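Local coordinates for protein nicking enzyme (Staphylococcus aureus, PDB 4HT4) that probably nicks plasmid DNA to start conjugative transfer of antibiotic resistance, the chain here being the metal- and DNA-binding relaxase part of a longer enzyme, at residues Met2-Asn7 against Glu85-Leu90; Gln45-Glu50 against His122-Glu127; Glu65-Lys70 against Leu134-Gly139. The protein carries 1 engineered substitution. All coordinates share one frame; numbering follows the deposited sequence.

Interaction 1: Met2-Asn7 against Glu85-Leu90. With nucleotides of chain B.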
# COMPACT_ATOMS: atom_id res chain seq x y z
N MSE A 2 7.92 -15.18 -10.38
CA MSE A 2 8.46 -15.39 -9.04
C MSE A 2 7.55 -14.77 -7.98
O MSE A 2 6.94 -13.73 -8.20
CB MSE A 2 9.86 -14.78 -8.94
CG MSE A 2 10.75 -15.42 -7.89
SE MSE A 2 12.39 -14.42 -7.65
CE MSE A 2 11.59 -12.73 -7.10
N TYR A 3 7.46 -15.43 -6.82
CA TYR A 3 6.61 -14.95 -5.74
C TYR A 3 7.39 -14.15 -4.71
O TYR A 3 8.42 -14.59 -4.21
CB TYR A 3 5.90 -16.11 -5.05
CG TYR A 3 4.84 -15.69 -4.05
CD1 TYR A 3 3.53 -15.48 -4.45
CD2 TYR A 3 5.16 -15.49 -2.71
CE1 TYR A 3 2.56 -15.10 -3.55
CE2 TYR A 3 4.19 -15.11 -1.80
CZ TYR A 3 2.90 -14.91 -2.22
OH TYR A 3 1.94 -14.52 -1.32
N HIS A 4 6.87 -12.97 -4.37
CA HIS A 4 7.42 -12.18 -3.28
C HIS A 4 6.34 -11.32 -2.65
O HIS A 4 5.74 -10.47 -3.31
CB HIS A 4 8.57 -11.30 -3.76
CG HIS A 4 9.11 -10.39 -2.70
ND1 HIS A 4 9.69 -10.87 -1.54
CD2 HIS A 4 9.14 -9.04 -2.61
CE1 HIS A 4 10.06 -9.84 -0.79
NE2 HIS A 4 9.74 -8.73 -1.42
N PHE A 5 6.10 -11.54 -1.37
CA PHE A 5 5.11 -10.77 -0.63
C PHE A 5 5.67 -10.34 0.71
O PHE A 5 6.02 -11.19 1.54
CB PHE A 5 3.83 -11.60 -0.44
CG PHE A 5 2.74 -10.87 0.29
CD1 PHE A 5 1.82 -10.10 -0.41
CD2 PHE A 5 2.62 -10.96 1.67
CE1 PHE A 5 0.81 -9.43 0.26
CE2 PHE A 5 1.61 -10.30 2.33
CZ PHE A 5 0.71 -9.53 1.63
N GLN A 6 5.76 -9.04 0.94
CA GLN A 6 6.26 -8.53 2.21
C GLN A 6 5.23 -7.65 2.90
O GLN A 6 4.63 -6.77 2.28
CB GLN A 6 7.57 -7.76 2.01
CG GLN A 6 8.20 -7.29 3.31
CD GLN A 6 9.58 -6.70 3.12
OE1 GLN A 6 10.01 -6.44 2.00
NE2 GLN A 6 10.29 -6.50 4.22
N ASN A 7 5.03 -7.90 4.19
CA ASN A 7 4.09 -7.14 4.99
C ASN A 7 4.81 -6.51 6.18
O ASN A 7 5.33 -7.22 7.04
CB ASN A 7 2.97 -8.06 5.48
CG ASN A 7 1.83 -7.29 6.12
OD1 ASN A 7 1.63 -6.11 5.85
ND2 ASN A 7 1.07 -7.97 6.97
N GLU A 85 3.10 -0.96 5.00
CA GLU A 85 3.62 -1.08 3.65
C GLU A 85 3.64 -2.53 3.18
O GLU A 85 4.19 -3.40 3.85
CB GLU A 85 5.03 -0.48 3.55
CG GLU A 85 5.57 -0.49 2.13
CD GLU A 85 6.96 0.12 2.02
OE1 GLU A 85 7.67 0.18 3.04
OE2 GLU A 85 7.33 0.55 0.91
N ILE A 86 3.02 -2.77 2.03
CA ILE A 86 3.05 -4.08 1.41
C ILE A 86 3.71 -3.99 0.04
O ILE A 86 3.20 -3.33 -0.86
CB ILE A 86 1.63 -4.65 1.23
CG1 ILE A 86 0.99 -4.91 2.59
CG2 ILE A 86 1.67 -5.93 0.42
CD1 ILE A 86 -0.41 -5.48 2.50
N ILE A 87 4.85 -4.66 -0.11
CA ILE A 87 5.49 -4.72 -1.42
C ILE A 87 5.31 -6.10 -2.04
O ILE A 87 5.35 -7.12 -1.35
CB ILE A 87 6.99 -4.32 -1.36
CG1 ILE A 87 7.85 -5.44 -0.78
CG2 ILE A 87 7.17 -3.04 -0.57
CD1 ILE A 87 9.33 -5.19 -0.90
N ILE A 88 5.07 -6.12 -3.34
CA ILE A 88 4.83 -7.37 -4.05
C ILE A 88 5.67 -7.46 -5.31
O ILE A 88 5.86 -6.47 -6.02
CB ILE A 88 3.34 -7.54 -4.42
CG1 ILE A 88 2.83 -6.30 -5.15
CG2 ILE A 88 2.51 -7.80 -3.17
CD1 ILE A 88 1.35 -6.36 -5.48
N GLY A 89 6.18 -8.66 -5.59
CA GLY A 89 6.96 -8.89 -6.79
C GLY A 89 6.05 -9.07 -7.99
O GLY A 89 5.12 -9.87 -7.97
N LEU A 90 6.32 -8.31 -9.05
CA LEU A 90 5.55 -8.41 -10.28
C LEU A 90 6.32 -9.22 -11.32
O LEU A 90 7.53 -9.10 -11.43
CB LEU A 90 5.24 -7.01 -10.83
CG LEU A 90 4.44 -6.08 -9.92
CD1 LEU A 90 4.22 -4.74 -10.59
CD2 LEU A 90 3.12 -6.72 -9.54
P DT B 24 16.63 -15.96 -1.29
OP1 DT B 24 16.72 -17.43 -1.11
OP2 DT B 24 17.74 -15.10 -0.84
O5' DT B 24 16.37 -15.64 -2.83
C5' DT B 24 15.22 -16.16 -3.48
C4' DT B 24 14.80 -15.24 -4.61
O4' DT B 24 13.94 -14.20 -4.09
C3' DT B 24 15.97 -14.55 -5.31
O3' DT B 24 15.88 -14.77 -6.72
C2' DT B 24 15.81 -13.07 -4.95
C1' DT B 24 14.31 -12.97 -4.68
N1 DT B 24 13.93 -11.88 -3.74
C2 DT B 24 13.42 -10.71 -4.25
O2 DT B 24 13.26 -10.51 -5.44
N3 DT B 24 13.10 -9.77 -3.31
C4 DT B 24 13.24 -9.88 -1.94
O4 DT B 24 12.93 -8.98 -1.17
C5 DT B 24 13.78 -11.13 -1.47
C7 DT B 24 13.97 -11.36 -0.01
C6 DT B 24 14.09 -12.06 -2.38
P DG B 25 17.21 -15.10 -7.56
OP1 DG B 25 16.86 -16.13 -8.56
OP2 DG B 25 18.31 -15.34 -6.60
O5' DG B 25 17.52 -13.73 -8.33
C5' DG B 25 16.64 -13.33 -9.37
C4' DG B 25 16.64 -11.83 -9.54
O4' DG B 25 15.72 -11.49 -10.61
C3' DG B 25 16.10 -11.06 -8.35
O3' DG B 25 16.41 -9.68 -8.52
C2' DG B 25 14.62 -11.29 -8.55
C1' DG B 25 14.53 -10.98 -10.04
N9 DG B 25 13.39 -11.57 -10.73
C8 DG B 25 13.41 -12.68 -11.55
N7 DG B 25 12.24 -12.98 -12.03
C5 DG B 25 11.39 -12.01 -11.51
C6 DG B 25 10.00 -11.83 -11.69
O6 DG B 25 9.21 -12.51 -12.37
N1 DG B 25 9.53 -10.73 -10.98
C2 DG B 25 10.31 -9.91 -10.19
N2 DG B 25 9.67 -8.90 -9.59
N3 DG B 25 11.62 -10.07 -10.02
C4 DG B 25 12.08 -11.14 -10.70
P DA B 21 4.15 -16.64 10.81
OP1 DA B 21 3.70 -17.66 11.79
OP2 DA B 21 5.59 -16.40 10.63
O5' DA B 21 3.52 -17.00 9.38
C5' DA B 21 3.55 -16.04 8.34
C4' DA B 21 3.75 -16.65 6.97
O4' DA B 21 4.10 -15.59 6.05
C3' DA B 21 4.92 -17.61 6.84
O3' DA B 21 4.78 -18.35 5.64
C2' DA B 21 6.10 -16.64 6.78
C1' DA B 21 5.50 -15.42 6.07
N9 DA B 21 5.82 -14.16 6.72
C8 DA B 21 6.24 -13.98 8.01
N7 DA B 21 6.46 -12.73 8.33
C5 DA B 21 6.15 -12.03 7.17
C6 DA B 21 6.18 -10.66 6.84
N6 DA B 21 6.54 -9.71 7.70
N1 DA B 21 5.81 -10.32 5.59
C2 DA B 21 5.45 -11.27 4.72
N3 DA B 21 5.39 -12.59 4.92
C4 DA B 21 5.76 -12.90 6.17
O HOH W 1 6.55 -12.12 -10.03
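An edge of the central antiparallel sheet is built where strand 5-11 lies along strand 81-89, and its register pairs F5 with I88, Q6 with I87 and N7 with I86. Q6 and I87 make the hydrogen-bonded pair: Q6 N binds I87 O at 3.0 Å over a nearly straight path, while the return bond from I87 N to Q6 O is more bent, 137° at the hydrogen. Two residues along each strand, G89 N donates to H4 O at 2.9 Å. The side chains of Q6 and I87 run abreast on one face, with I87 CG1 3.6 Å from Q6 CB. Because CG1 of I87 sits between the backbone N and the carbonyl carbon (chi1 76°), its methyl CD1 extends to the rim of the H4 imidazole, in the ring plane and 3.6 Å from H4 NE2. One face of that same ring takes the DNA, DT24 C4 of chain B lying 3.4 Å above the H4 ring plane. Such a sheet, layered with helices, is the core of this relaxase, and the other face of this strand pair looks inward: the F5 ring meets I86 CG2 through CE1 at 3.6 Å and I88 CG2 through CD1, with W168 of helix 162-182 also touching F5. N7 N donates to N1 of DA21 of chain B at 2.9 Å, and N6 of that adenine donates to N7 O, so two backbone bonds of N7 grip the Watson-Crick edge of the base, while N7 OD1 is turned to R84. Past the strand's end, L90 O accepts a hydrogen bond from N1 of DG25 of chain B.

Interaction 2: Gln45-Glu50 against His122-Glu127. With NI (nickel (II) ion), chain C; nucleotides of chain B.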
# COMPACT_ATOMS: atom_id res chain seq x y z
N GLN A 45 12.70 7.35 -8.92
CA GLN A 45 11.99 6.73 -10.04
C GLN A 45 10.63 6.18 -9.63
O GLN A 45 10.46 5.63 -8.54
CB GLN A 45 12.85 5.64 -10.68
CG GLN A 45 13.13 4.43 -9.80
CD GLN A 45 12.09 3.33 -9.97
OE1 GLN A 45 11.30 3.34 -10.91
NE2 GLN A 45 12.10 2.37 -9.05
N CYS A 46 9.65 6.35 -10.52
CA CYS A 46 8.30 5.86 -10.29
C CYS A 46 7.55 5.85 -11.62
O CYS A 46 7.41 6.89 -12.27
CB CYS A 46 7.56 6.74 -9.28
SG CYS A 46 5.89 6.17 -8.89
N ASP A 47 7.05 4.68 -12.01
CA ASP A 47 6.42 4.53 -13.32
C ASP A 47 4.89 4.60 -13.26
O ASP A 47 4.24 4.87 -14.27
CB ASP A 47 6.87 3.23 -13.98
CG ASP A 47 8.38 3.13 -14.09
OD1 ASP A 47 8.96 3.75 -15.00
OD2 ASP A 47 8.99 2.42 -13.25
N TYR A 48 4.33 4.37 -12.08
CA TYR A 48 2.88 4.49 -11.90
C TYR A 48 2.51 4.80 -10.46
O TYR A 48 3.04 4.20 -9.53
CB TYR A 48 2.18 3.21 -12.36
CG TYR A 48 0.67 3.31 -12.39
CD1 TYR A 48 0.02 3.83 -13.50
CD2 TYR A 48 -0.09 2.88 -11.32
CE1 TYR A 48 -1.36 3.93 -13.54
CE2 TYR A 48 -1.48 2.98 -11.35
CZ TYR A 48 -2.10 3.50 -12.46
OH TYR A 48 -3.47 3.60 -12.49
N SER A 49 1.60 5.75 -10.28
CA SER A 49 1.13 6.13 -8.95
C SER A 49 -0.37 6.33 -8.94
O SER A 49 -0.94 6.93 -9.86
CB SER A 49 1.84 7.39 -8.47
OG SER A 49 3.21 7.16 -8.24
N GLU A 50 -1.02 5.84 -7.89
CA GLU A 50 -2.46 5.99 -7.75
C GLU A 50 -2.89 5.78 -6.30
O GLU A 50 -2.30 4.97 -5.58
CB GLU A 50 -3.20 5.01 -8.65
CG GLU A 50 -4.71 5.18 -8.66
CD GLU A 50 -5.43 4.08 -9.41
OE1 GLU A 50 -4.74 3.15 -9.90
OE2 GLU A 50 -6.67 4.12 -9.51
N HIS A 122 7.36 0.37 -9.02
CA HIS A 122 8.77 0.65 -9.30
C HIS A 122 9.31 -0.16 -10.46
O HIS A 122 8.80 -1.23 -10.78
CB HIS A 122 9.62 0.36 -8.07
CG HIS A 122 9.52 1.40 -6.99
ND1 HIS A 122 10.19 1.29 -5.79
CD2 HIS A 122 8.83 2.56 -6.95
CE1 HIS A 122 9.92 2.36 -5.05
NE2 HIS A 122 9.10 3.14 -5.73
N LYS A 123 10.37 0.38 -11.06
CA LYS A 123 11.17 -0.27 -12.11
C LYS A 123 10.50 -1.33 -12.98
O LYS A 123 10.88 -2.51 -12.95
CB LYS A 123 12.48 -0.83 -11.51
CG LYS A 123 12.31 -1.65 -10.25
CD LYS A 123 13.63 -2.24 -9.79
CE LYS A 123 14.64 -1.16 -9.44
NZ LYS A 123 15.92 -1.74 -8.97
N ILE A 124 9.53 -0.91 -13.78
CA ILE A 124 9.00 -1.78 -14.83
C ILE A 124 10.06 -1.81 -15.92
O ILE A 124 10.99 -1.00 -15.91
CB ILE A 124 7.66 -1.26 -15.39
CG1 ILE A 124 6.81 -0.66 -14.27
CG2 ILE A 124 6.90 -2.38 -16.07
CD1 ILE A 124 5.43 -0.25 -14.72
N ASN A 125 9.92 -2.75 -16.86
CA ASN A 125 10.91 -2.96 -17.92
C ASN A 125 12.27 -3.37 -17.36
O ASN A 125 13.29 -3.25 -18.04
CB ASN A 125 11.05 -1.71 -18.81
CG ASN A 125 9.72 -1.11 -19.18
OD1 ASN A 125 8.73 -1.83 -19.37
ND2 ASN A 125 9.67 0.21 -19.28
N GLU A 126 12.27 -3.85 -16.12
CA GLU A 126 13.50 -4.33 -15.50
C GLU A 126 13.35 -5.75 -14.99
O GLU A 126 12.29 -6.36 -15.11
CB GLU A 126 13.92 -3.41 -14.34
CG GLU A 126 14.43 -2.05 -14.77
CD GLU A 126 15.24 -1.37 -13.68
OE1 GLU A 126 15.38 -0.13 -13.72
OE2 GLU A 126 15.74 -2.09 -12.78
N GLU A 127 14.43 -6.27 -14.42
CA GLU A 127 14.46 -7.64 -13.91
C GLU A 127 13.56 -7.80 -12.69
O GLU A 127 12.96 -8.86 -12.50
CB GLU A 127 15.90 -8.03 -13.56
CG GLU A 127 16.06 -9.48 -13.14
CD GLU A 127 17.48 -9.81 -12.73
OE1 GLU A 127 17.79 -11.00 -12.54
OE2 GLU A 127 18.29 -8.87 -12.59
NI NI C . 11.01 -0.08 -4.57
P DG B 25 17.21 -15.10 -7.56
OP1 DG B 25 16.86 -16.13 -8.56
OP2 DG B 25 18.31 -15.34 -6.60
O5' DG B 25 17.52 -13.73 -8.33
C5' DG B 25 16.64 -13.33 -9.37
C4' DG B 25 16.64 -11.83 -9.54
O4' DG B 25 15.72 -11.49 -10.61
C3' DG B 25 16.10 -11.06 -8.35
O3' DG B 25 16.41 -9.68 -8.52
C2' DG B 25 14.62 -11.29 -8.55
C1' DG B 25 14.53 -10.98 -10.04
N9 DG B 25 13.39 -11.57 -10.73
C8 DG B 25 13.41 -12.68 -11.55
N7 DG B 25 12.24 -12.98 -12.03
C5 DG B 25 11.39 -12.01 -11.51
C6 DG B 25 10.00 -11.83 -11.69
O6 DG B 25 9.21 -12.51 -12.37
N1 DG B 25 9.53 -10.73 -10.98
C2 DG B 25 10.31 -9.91 -10.19
N2 DG B 25 9.67 -8.90 -9.59
N3 DG B 25 11.62 -10.07 -10.02
C4 DG B 25 12.08 -11.14 -10.70
O HOH W 2 12.24 -1.38 -3.77
O HOH W 3 11.49 1.58 -3.62
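The amide of Q45 crosses the imidazole of H122 at a slant, the two planes 61° apart, and its NE2 comes to 3.3 Å from H122 CB and close to H122 CG. Two bends bring it there: CG lies between the backbone N and the carbonyl carbon, and chi2 of 92° folds the amide back over the start of the neighbouring loop. The oxygen of the same amide takes the backbone hydrogen of K123, the residue after H122, with K123 N to Q45 OE1 at 3.1 Å. That donor comes in from the side of the carbonyl, the C=O...N angle being 103°, rather than end on. One glutamine thus spans both the metal ligand and the turn that follows it. H122 itself binds nickel through ND1 at 2.0 Å, and its NE2 is hydrogen-bonded to the backbone oxygen of N25, which fixes the rotation of the ring. With H130 and H132 this is the three-histidine metal site of an HUH relaxase, H130 and H132 being the paired histidines on the strand beyond the loop; water 2 and water 3 complete the ligands of the ion, water 2 lying in the plane of the H122 ring. Beyond Q45, the side chains of D47 and I124 lie alongside one another, running antiparallel. D47 CB packs against I124 CD1 at 3.8 Å, while D47 OD2 receives a weak bond from I124 N at 3.4 Å. Farther along 45-50, Y48 OH bonds E50 OE1 from above the carboxylate plane, and both side chains touch helix 96-108. On the loop, K123 lies against a DNA phosphate.

Interaction 3: Glu65-Lys70 against Leu134-Gly139; sequences EYLWNK and LCTLRG. With nucleotides of chain B.
W68 of helix 64-74 lays its indole against L134 of strand 130-136, where the helix packs over the sheet. From CB the ring system departs with CG anti to the carbonyl carbon (chi1 -58°), which carries the six-membered ring down to the strand. On the pyrrole side NE1 turns to D118 on the adjacent strand and hydrogen-bonds its OD2, giving this buried N-H a partner. Next round the ring, CZ2 meets L134 CB at 3.6 Å, and CH2 lies 3.8 Å from the same L134 CB. The ring edge here also faces L134 O, which lies in the indole plane. CZ3 comes last, 4.4 Å from T136 CG2. A leucine methyl stands over each face of the W68 indole, displaced toward the rim: L134 CD1 3.9 Å above one and L67 CD2 above the other. Beyond the strand, R138 turns to the DNA instead, its NH1 and NH2 both donating to OP1 of DC16 of chain B, with E75 as a salt-bridge partner for NE. Between 65-70 and 134-139 no hydrogen bond forms, so this contact rests on apolar burial, while the indole's rotation is additionally fixed by the bond to D118.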
# COMPACT_ATOMS: atom_id res chain seq x y z
N GLU A 65 -0.82 14.50 -0.51
CA GLU A 65 -0.34 15.41 0.52
C GLU A 65 -1.32 15.51 1.69
O GLU A 65 -0.92 15.47 2.85
CB GLU A 65 -0.07 16.79 -0.07
CG GLU A 65 0.70 17.71 0.87
CD GLU A 65 1.13 18.99 0.18
OE1 GLU A 65 0.25 19.72 -0.33
OE2 GLU A 65 2.35 19.26 0.15
N TYR A 66 -2.61 15.66 1.37
CA TYR A 66 -3.64 15.77 2.39
C TYR A 66 -3.76 14.49 3.20
O TYR A 66 -3.90 14.52 4.42
CB TYR A 66 -4.99 16.10 1.76
CG TYR A 66 -6.16 16.00 2.71
CD1 TYR A 66 -6.47 17.03 3.58
CD2 TYR A 66 -6.96 14.86 2.75
CE1 TYR A 66 -7.54 16.94 4.46
CE2 TYR A 66 -8.03 14.75 3.62
CZ TYR A 66 -8.31 15.80 4.47
OH TYR A 66 -9.37 15.71 5.34
N LEU A 67 -3.71 13.36 2.50
CA LEU A 67 -3.92 12.05 3.11
C LEU A 67 -2.98 11.77 4.27
O LEU A 67 -3.43 11.53 5.39
CB LEU A 67 -3.79 10.95 2.05
CG LEU A 67 -3.81 9.51 2.56
CD1 LEU A 67 -5.13 9.20 3.24
CD2 LEU A 67 -3.55 8.54 1.42
N TRP A 68 -1.68 11.80 4.01
CA TRP A 68 -0.69 11.40 5.01
C TRP A 68 -0.46 12.44 6.10
O TRP A 68 0.12 12.13 7.15
CB TRP A 68 0.61 10.98 4.34
CG TRP A 68 0.41 9.86 3.37
CD1 TRP A 68 0.51 9.92 2.02
CD2 TRP A 68 0.02 8.52 3.69
NE1 TRP A 68 0.23 8.70 1.46
CE2 TRP A 68 -0.07 7.82 2.47
CE3 TRP A 68 -0.24 7.84 4.88
CZ2 TRP A 68 -0.42 6.47 2.41
CZ3 TRP A 68 -0.59 6.50 4.82
CH2 TRP A 68 -0.67 5.83 3.59
N ASN A 69 -0.89 13.67 5.86
CA ASN A 69 -0.90 14.68 6.92
C ASN A 69 -2.11 14.46 7.82
O ASN A 69 -2.04 14.66 9.03
CB ASN A 69 -0.92 16.09 6.34
CG ASN A 69 0.43 16.53 5.81
OD1 ASN A 69 1.29 16.98 6.57
ND2 ASN A 69 0.62 16.40 4.50
N LYS A 70 -3.22 14.05 7.21
CA LYS A 70 -4.42 13.71 7.95
C LYS A 70 -4.16 12.47 8.80
O LYS A 70 -4.69 12.34 9.90
CB LYS A 70 -5.58 13.46 6.99
CG LYS A 70 -6.92 13.25 7.68
CD LYS A 70 -7.44 14.54 8.29
CE LYS A 70 -8.83 14.35 8.88
NZ LYS A 70 -9.37 15.61 9.45
N LEU A 134 1.27 1.53 0.30
CA LEU A 134 1.08 2.18 1.60
C LEU A 134 -0.39 2.18 1.99
O LEU A 134 -1.22 2.79 1.31
CB LEU A 134 1.62 3.61 1.57
CG LEU A 134 3.02 3.83 2.12
CD1 LEU A 134 3.39 5.30 2.06
CD2 LEU A 134 3.12 3.31 3.55
N CYS A 135 -0.70 1.50 3.08
CA CYS A 135 -2.09 1.35 3.52
C CYS A 135 -2.31 1.96 4.89
O CYS A 135 -1.44 1.89 5.77
CB CYS A 135 -2.46 -0.13 3.55
SG CYS A 135 -2.15 -1.01 2.00
N THR A 136 -3.48 2.57 5.08
CA THR A 136 -3.83 3.16 6.37
C THR A 136 -4.09 2.08 7.41
O THR A 136 -4.46 0.96 7.07
CB THR A 136 -5.08 4.06 6.25
OG1 THR A 136 -6.17 3.30 5.73
CG2 THR A 136 -4.80 5.23 5.32
N LEU A 137 -3.89 2.42 8.68
CA LEU A 137 -4.08 1.47 9.76
C LEU A 137 -5.44 1.68 10.44
O LEU A 137 -5.79 0.96 11.37
CB LEU A 137 -2.96 1.61 10.80
CG LEU A 137 -1.53 1.36 10.32
CD1 LEU A 137 -0.55 1.60 11.45
CD2 LEU A 137 -1.38 -0.05 9.79
N ARG A 138 -6.19 2.65 9.95
CA ARG A 138 -7.51 2.95 10.49
C ARG A 138 -8.54 3.05 9.37
O ARG A 138 -8.19 3.27 8.21
CB ARG A 138 -7.49 4.25 11.29
CG ARG A 138 -6.49 4.27 12.45
CD ARG A 138 -6.30 5.67 12.99
NE ARG A 138 -5.28 5.74 14.02
CZ ARG A 138 -5.53 5.86 15.32
NH1 ARG A 138 -6.78 5.93 15.75
NH2 ARG A 138 -4.53 5.92 16.19
N GLY A 139 -9.81 2.89 9.73
CA GLY A 139 -10.90 3.02 8.77
C GLY A 139 -11.57 4.37 8.89
O GLY A 139 -11.26 5.16 9.78
P DC B 16 -6.17 4.69 19.42
OP1 DC B 16 -6.48 5.93 18.69
OP2 DC B 16 -6.94 3.45 19.13
O5' DC B 16 -4.62 4.35 19.21
C5' DC B 16 -4.10 3.12 19.66
C4' DC B 16 -2.65 3.25 20.09
O4' DC B 16 -2.57 2.99 21.51
C3' DC B 16 -1.70 2.27 19.39
O3' DC B 16 -0.68 2.97 18.70
C2' DC B 16 -1.12 1.39 20.50
C1' DC B 16 -1.57 2.05 21.81
N1 DC B 16 -2.11 1.06 22.78
C2 DC B 16 -1.26 0.46 23.71
O2 DC B 16 -0.06 0.76 23.72
N3 DC B 16 -1.77 -0.44 24.59
C4 DC B 16 -3.07 -0.75 24.55
N4 DC B 16 -3.53 -1.64 25.43
C5 DC B 16 -3.95 -0.15 23.60
C6 DC B 16 -3.44 0.74 22.75

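Overall arrangement
All three contacts reach the same five-stranded sheet, but at different places. Interactions 1 and 3 are buried and lie on opposite sides of the chain's centre; they touch where E85 CB packs on L134 CD2 at 4.3 Å, since strands 81-89 and 130-136 are neighbours. Interaction 1 is held by backbone ladder bonds within the sheet, interaction 3 by apolar burial between sheet and helix. Interaction 2, partly buried at the far edge strand and an adjoining loop, relies on side-chain-to-backbone bonds beside the nickel. Its metal site is tied to interaction 1 through E85, which hydrogen-bonds the metal ligand H132. DNA meets main chain and H4 in interaction 1, K123 and E127 in 2, and R138 in 3.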